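Local coordinates for protein rhamnonate dehydratase (Gibberella zeae PH-1, PDB 3FXG) that probably catalyses the magnesium-dependent dehydration of rhamnonate to a 2-keto-3-deoxy acid, as a member of the enolase superfamily, at residues Asp165-Gly170 against Phe343-Ala348; Ser327-Tyr332 against Pro358-Leu363. One frame throughout, in Å; residues are numbered along the deposited sequence.

Interaction 1: Asp165-Gly170 against Phe343-Ala348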
loop_
_atom_site.group_PDB
_atom_site.type_symbol
_atom_site.label_atom_id
_atom_site.label_comp_id
_atom_site.label_asym_id
_atom_site.label_seq_id
_atom_site.Cartn_x
_atom_site.Cartn_y
_atom_site.Cartn_z
ATOM N N ASP A 165 29.336 -14.787 -23.630
ATOM C CA ASP A 165 28.886 -16.170 -23.486
ATOM C C ASP A 165 27.417 -16.320 -23.883
ATOM O O ASP A 165 26.578 -15.486 -23.533
ATOM C CB ASP A 165 29.098 -16.645 -22.047
ATOM C CG ASP A 165 30.565 -16.710 -21.672
ATOM O OD1 ASP A 165 31.330 -17.392 -22.388
ATOM O OD2 ASP A 165 30.957 -16.083 -20.667
ATOM N N PHE A 166 27.120 -17.390 -24.615
ATOM C CA PHE A 166 25.769 -17.656 -25.100
ATOM C C PHE A 166 25.120 -18.900 -24.516
ATOM O O PHE A 166 25.796 -19.842 -24.102
ATOM C CB PHE A 166 25.768 -17.883 -26.617
ATOM C CG PHE A 166 26.109 -16.674 -27.439
ATOM C CD1 PHE A 166 25.204 -16.199 -28.386
ATOM C CD2 PHE A 166 27.349 -16.053 -27.325
ATOM C CE1 PHE A 166 25.534 -15.125 -29.211
ATOM C CE2 PHE A 166 27.687 -14.978 -28.146
ATOM C CZ PHE A 166 26.778 -14.513 -29.091
ATOM N N TYR A 167 23.792 -18.894 -24.513
ATOM C CA TYR A 167 23.024 -20.057 -24.109
ATOM C C TYR A 167 22.301 -20.349 -25.424
ATOM O O TYR A 167 22.118 -19.449 -26.242
ATOM C CB TYR A 167 22.062 -19.746 -22.950
ATOM C CG TYR A 167 20.895 -18.837 -23.252
ATOM C CD1 TYR A 167 19.731 -19.334 -23.837
ATOM C CD2 TYR A 167 20.929 -17.490 -22.890
ATOM C CE1 TYR A 167 18.625 -18.515 -24.046
ATOM C CE2 TYR A 167 19.830 -16.663 -23.095
ATOM C CZ TYR A 167 18.681 -17.181 -23.670
ATOM O OH TYR A 167 17.584 -16.372 -23.855
ATOM N N CYS A 168 21.915 -21.594 -25.654
ATOM C CA CYS A 168 21.283 -21.937 -26.918
ATOM C C CYS A 168 19.803 -22.265 -26.804
ATOM O O CYS A 168 19.409 -23.104 -25.992
ATOM C CB CYS A 168 22.029 -23.120 -27.545
ATOM S SG CYS A 168 21.453 -23.600 -29.181
ATOM N N THR A 169 18.993 -21.598 -27.621
ATOM C CA THR A 169 17.551 -21.828 -27.633
ATOM C C THR A 169 17.223 -22.799 -28.760
ATOM O O THR A 169 17.508 -22.530 -29.928
ATOM C CB THR A 169 16.765 -20.520 -27.861
ATOM O OG1 THR A 169 17.107 -19.576 -26.839
ATOM C CG2 THR A 169 15.265 -20.781 -27.821
ATOM N N GLY A 170 16.632 -23.933 -28.403
ATOM C CA GLY A 170 16.291 -24.929 -29.403
ATOM C C GLY A 170 15.779 -26.216 -28.786
ATOM O O GLY A 170 15.796 -26.378 -27.569
ATOM N N PHE A 343 24.957 -12.003 -20.615
ATOM C CA PHE A 343 25.156 -12.998 -21.653
ATOM C C PHE A 343 24.217 -12.786 -22.816
ATOM O O PHE A 343 23.446 -11.828 -22.840
ATOM C CB PHE A 343 25.001 -14.405 -21.072
ATOM C CG PHE A 343 23.822 -14.557 -20.153
ATOM C CD1 PHE A 343 22.539 -14.707 -20.663
ATOM C CD2 PHE A 343 23.997 -14.533 -18.774
ATOM C CE1 PHE A 343 21.440 -14.831 -19.808
ATOM C CE2 PHE A 343 22.905 -14.655 -17.911
ATOM C CZ PHE A 343 21.624 -14.804 -18.435
ATOM N N GLN A 344 24.278 -13.696 -23.777
ATOM C CA GLN A 344 23.479 -13.576 -24.979
ATOM C C GLN A 344 22.758 -14.850 -25.388
ATOM O O GLN A 344 23.201 -15.958 -25.096
ATOM C CB GLN A 344 24.393 -13.128 -26.124
ATOM C CG GLN A 344 23.748 -13.179 -27.482
ATOM C CD GLN A 344 23.131 -11.868 -27.881
ATOM O OE1 GLN A 344 22.203 -11.830 -28.684
ATOM N NE2 GLN A 344 23.657 -10.778 -27.340
ATOM N N GLU A 345 21.640 -14.674 -26.079
ATOM C CA GLU A 345 20.870 -15.802 -26.568
ATOM C C GLU A 345 21.186 -16.043 -28.037
ATOM O O GLU A 345 21.441 -15.105 -28.793
ATOM C CB GLU A 345 19.369 -15.536 -26.447
ATOM C CG GLU A 345 18.529 -16.490 -27.295
ATOM C CD GLU A 345 17.042 -16.188 -27.263
ATOM O OE1 GLU A 345 16.672 -14.999 -27.343
ATOM O OE2 GLU A 345 16.240 -17.146 -27.176
ATOM N N TYR A 346 21.194 -17.307 -28.429
ATOM C CA TYR A 346 21.384 -17.652 -29.825
ATOM C C TYR A 346 20.271 -18.629 -30.141
ATOM O O TYR A 346 20.185 -19.701 -29.539
ATOM C CB TYR A 346 22.727 -18.316 -30.105
ATOM C CG TYR A 346 23.050 -18.232 -31.578
ATOM C CD1 TYR A 346 23.539 -17.047 -32.128
ATOM C CD2 TYR A 346 22.786 -19.298 -32.437
ATOM C CE1 TYR A 346 23.758 -16.917 -33.494
ATOM C CE2 TYR A 346 22.997 -19.181 -33.816
ATOM C CZ TYR A 346 23.485 -17.983 -34.332
ATOM O OH TYR A 346 23.709 -17.835 -35.681
ATOM N N LEU A 347 19.403 -18.236 -31.063
ATOM C CA LEU A 347 18.278 -19.066 -31.459
ATOM C C LEU A 347 18.760 -20.052 -32.512
ATOM O O LEU A 347 19.043 -19.662 -33.644
ATOM C CB LEU A 347 17.161 -18.176 -32.017
ATOM C CG LEU A 347 15.779 -18.772 -32.299
ATOM C CD1 LEU A 347 14.809 -17.647 -32.645
ATOM C CD2 LEU A 347 15.862 -19.777 -33.437
ATOM N N ALA A 348 18.867 -21.324 -32.133
ATOM C CA ALA A 348 19.319 -22.362 -33.057
ATOM C C ALA A 348 18.490 -22.283 -34.333
ATOM O O ALA A 348 17.300 -22.591 -34.333
ATOM C CB ALA A 348 19.173 -23.737 -32.422
#
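Tyr167 and Thr169 meet Glu345 inside the barrel, while Phe166 packs on Gln344 and Tyr346 on its outer side. This is the parallel seam that closes the modified (beta/alpha) barrel of the enolase superfamily, with the first strand beside the last parallel one. Five backbone bonds stitch it, from Gln344 N to Asp165 O at one end to Ala348 N to Thr169 O at the other; among them Thr169 N to Tyr346 O measures 2.9 Å. On the inner face, Tyr167 has CG between its backbone N and carbonyl carbon (chi1 69°), which lays the ring over the neighbouring strand. Glu345 CA sits 4.0 Å from the ring centroid in a CH-pi contact displaced toward the rim, and Glu345 CB comes 3.3 Å from Tyr167 OH. Phe343 CD1 approaches the edge of the same ring. On the outer face, Gln344 CB lies almost straight above the centre of the Phe166 ring, 3.9 Å from its centroid. The two side chains run alongside each other, while Tyr346 CB touches Phe166 CD1 at 3.7 Å. Both faces have further partners in the fold. On the inner side Lys185 forms a salt bridge with Glu345 OE2 and a hydrogen bond with Tyr167 OH, and Ala326 N donates to Glu345 OE1; on the outer side Phe166 packs on Phe181 and Leu375. The Glu345 side chain is about 5 Å from the magnesium ion bound by Asp222, Glu248 and Glu275, consistent with a place in the active site. With CG anti to the backbone N (chi1 164°) and the chain extended beyond it, Glu345 brings its carboxylate to Thr169, whose OG1 donates a 2.6 Å hydrogen bond to Glu345 OE2 at the anti lone pair, away from OE1.

Interaction 2: Ser327-Tyr332 against Pro358-Leu363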
loop_
_atom_site.group_PDB
_atom_site.type_symbol
_atom_site.label_atom_id
_atom_site.label_comp_id
_atom_site.label_asym_id
_atom_site.label_seq_id
_atom_site.Cartn_x
_atom_site.Cartn_y
_atom_site.Cartn_z
ATOM N N SER A 327 18.543 -11.478 -32.057
ATOM C CA SER A 327 19.013 -10.237 -32.684
ATOM C C SER A 327 20.383 -10.187 -33.366
ATOM O O SER A 327 20.720 -9.180 -33.991
ATOM C CB SER A 327 18.920 -9.087 -31.675
ATOM O OG SER A 327 17.584 -8.900 -31.242
ATOM N N GLY A 328 21.175 -11.248 -33.257
ATOM C CA GLY A 328 22.480 -11.249 -33.903
ATOM C C GLY A 328 23.401 -10.097 -33.518
ATOM O O GLY A 328 23.372 -9.642 -32.378
ATOM N N PRO A 329 24.240 -9.606 -34.447
ATOM C CA PRO A 329 25.172 -8.499 -34.187
ATOM C C PRO A 329 24.543 -7.259 -33.547
ATOM O O PRO A 329 25.198 -6.545 -32.788
ATOM C CB PRO A 329 25.749 -8.210 -35.565
ATOM C CG PRO A 329 25.794 -9.579 -36.181
ATOM C CD PRO A 329 24.439 -10.141 -35.808
ATOM N N TYR A 330 23.279 -6.995 -33.855
ATOM C CA TYR A 330 22.609 -5.835 -33.276
ATOM C C TYR A 330 22.548 -5.993 -31.761
ATOM O O TYR A 330 22.547 -5.006 -31.022
ATOM C CB TYR A 330 21.203 -5.687 -33.856
ATOM C CG TYR A 330 21.200 -5.630 -35.364
ATOM C CD1 TYR A 330 22.084 -4.794 -36.046
ATOM C CD2 TYR A 330 20.339 -6.432 -36.112
ATOM C CE1 TYR A 330 22.116 -4.760 -37.437
ATOM C CE2 TYR A 330 20.362 -6.404 -37.504
ATOM C CZ TYR A 330 21.254 -5.569 -38.157
ATOM O OH TYR A 330 21.301 -5.551 -39.530
ATOM N N SER A 331 22.497 -7.238 -31.301
ATOM C CA SER A 331 22.464 -7.504 -29.873
ATOM C C SER A 331 23.873 -7.747 -29.334
ATOM O O SER A 331 24.174 -7.385 -28.199
ATOM C CB SER A 331 21.562 -8.704 -29.570
ATOM O OG SER A 331 21.889 -9.811 -30.391
ATOM N N TYR A 332 24.747 -8.338 -30.147
ATOM C CA TYR A 332 26.111 -8.601 -29.692
ATOM C C TYR A 332 26.824 -7.312 -29.298
ATOM O O TYR A 332 27.443 -7.236 -28.239
ATOM C CB TYR A 332 26.933 -9.315 -30.776
ATOM C CG TYR A 332 26.285 -10.567 -31.324
ATOM C CD1 TYR A 332 25.318 -11.255 -30.591
ATOM C CD2 TYR A 332 26.634 -11.064 -32.582
ATOM C CE1 TYR A 332 24.713 -12.398 -31.093
ATOM C CE2 TYR A 332 26.034 -12.212 -33.093
ATOM C CZ TYR A 332 25.074 -12.870 -32.342
ATOM O OH TYR A 332 24.458 -13.994 -32.837
ATOM N N PRO A 358 23.856 -18.945 -39.540
ATOM C CA PRO A 358 23.611 -17.496 -39.512
ATOM C C PRO A 358 22.172 -17.155 -39.133
ATOM O O PRO A 358 21.233 -17.778 -39.624
ATOM C CB PRO A 358 23.950 -17.064 -40.935
ATOM C CG PRO A 358 25.037 -18.024 -41.319
ATOM C CD PRO A 358 24.504 -19.343 -40.804
ATOM N N VAL A 359 22.003 -16.164 -38.263
ATOM C CA VAL A 359 20.668 -15.759 -37.831
ATOM C C VAL A 359 19.881 -15.146 -38.984
ATOM O O VAL A 359 18.672 -15.349 -39.099
ATOM C CB VAL A 359 20.725 -14.726 -36.677
ATOM C CG1 VAL A 359 21.544 -15.276 -35.516
ATOM C CG2 VAL A 359 21.312 -13.420 -37.172
ATOM N N PHE A 360 20.570 -14.400 -39.842
ATOM C CA PHE A 360 19.917 -13.751 -40.973
ATOM C C PHE A 360 20.099 -14.520 -42.279
ATOM O O PHE A 360 19.905 -13.973 -43.365
ATOM C CB PHE A 360 20.437 -12.317 -41.123
ATOM C CG PHE A 360 20.259 -11.476 -39.887
ATOM C CD1 PHE A 360 19.007 -11.348 -39.288
ATOM C CD2 PHE A 360 21.340 -10.810 -39.319
ATOM C CE1 PHE A 360 18.835 -10.568 -38.142
ATOM C CE2 PHE A 360 21.180 -10.028 -38.172
ATOM C CZ PHE A 360 19.925 -9.907 -37.582
ATOM N N GLY A 361 20.468 -15.794 -42.169
ATOM C CA GLY A 361 20.644 -16.616 -43.354
ATOM C C GLY A 361 21.736 -16.166 -44.306
ATOM O O GLY A 361 22.807 -15.739 -43.875
ATOM N N ASP A 362 21.462 -16.250 -45.607
ATOM C CA ASP A 362 22.442 -15.872 -46.619
ATOM C C ASP A 362 22.404 -14.404 -47.040
ATOM O O ASP A 362 22.986 -14.033 -48.058
ATOM C CB ASP A 362 22.287 -16.770 -47.852
ATOM C CG ASP A 362 20.990 -16.522 -48.602
ATOM O OD1 ASP A 362 20.060 -15.922 -48.021
ATOM O OD2 ASP A 362 20.899 -16.939 -49.775
ATOM N N LEU A 363 21.732 -13.567 -46.256
ATOM C CA LEU A 363 21.655 -12.144 -46.575
ATOM C C LEU A 363 23.045 -11.517 -46.465
ATOM O O LEU A 363 23.413 -10.656 -47.261
ATOM C CB LEU A 363 20.692 -11.430 -45.622
ATOM C CG LEU A 363 20.552 -9.913 -45.797
ATOM C CD1 LEU A 363 20.073 -9.590 -47.200
ATOM C CD2 LEU A 363 19.574 -9.369 -44.767
#
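Phe360 pushes the end of its ring between Tyr330, Pro329 and the carbonyl of Ser327, where helix 329-335 of the barrel begins. Here the packing is close: Phe360 CZ lies 3.5 Å from Tyr330 CE2. The same CZ is 3.7 Å from Ser327 O, and Phe360 CE2 rests beside Pro329 CD. The two aromatic planes are inclined at 45° with centroids 5.6 Å apart, an oblique pair. With CG anti to its carbonyl carbon (chi1 -57°), Phe360 carries its ring from the type I turn Pro358-Gly361 toward Tyr330 and Pro329. Val359 CG2 covers one face of that ring from within the turn and also meets Gly328 CA at 4.1 Å. Toward the Pro358 side the contact thins out: the partly exposed Val359 brings CG1 no nearer than 4.2 Å to Tyr332 OH. Gly328, the N-cap residue, turns its carbonyl into the helix, where its oxygen accepts from both Ser331 N (2.8 Å) and Tyr332 N. That oxygen also stands over the centre of one face of the Tyr332 ring. Partners outside hold the two sides in place: the Glu367 carboxylate accepts from the backbone nitrogens of Val359 and Phe360, and Tyr330 OH is hydrogen-bonded to Thr82 N. Phe360 also touches Thr82, in strand 78-84 of the N-terminal domain, so the contact lies where that domain meets the barrel. Between the turn and the helix start the touching groups are mostly rings, methyls and methylenes, with the Ser327 carbonyl and the Tyr332 hydroxyl beside carbon atoms; the grip across them is therefore one of shape and dispersion, while the directional bonds act within each side or outward from it.

Overall arrangement
Both contacts are buried, but interaction 1 belongs to the barrel wall beside the metal site, whereas interaction 2 lies between a helix start and a loop, near the N-terminal domain. Backbone bonding and a polar inner face dominate the first; the second is mostly apolar and covers about a third as much surface. Each has a partly exposed end, Asp165 and Phe343 in the first and Val359 in the second. Their segments alternate along the chain, helix 329-335 leading on to strand 344-347. They also touch directly on the outer side of the barrel: Tyr332 packs against Phe166 and Tyr346, and Tyr346 OH, hydrogen-bonded to Leu357 O, also packs 3.4 Å from Val359 CG1.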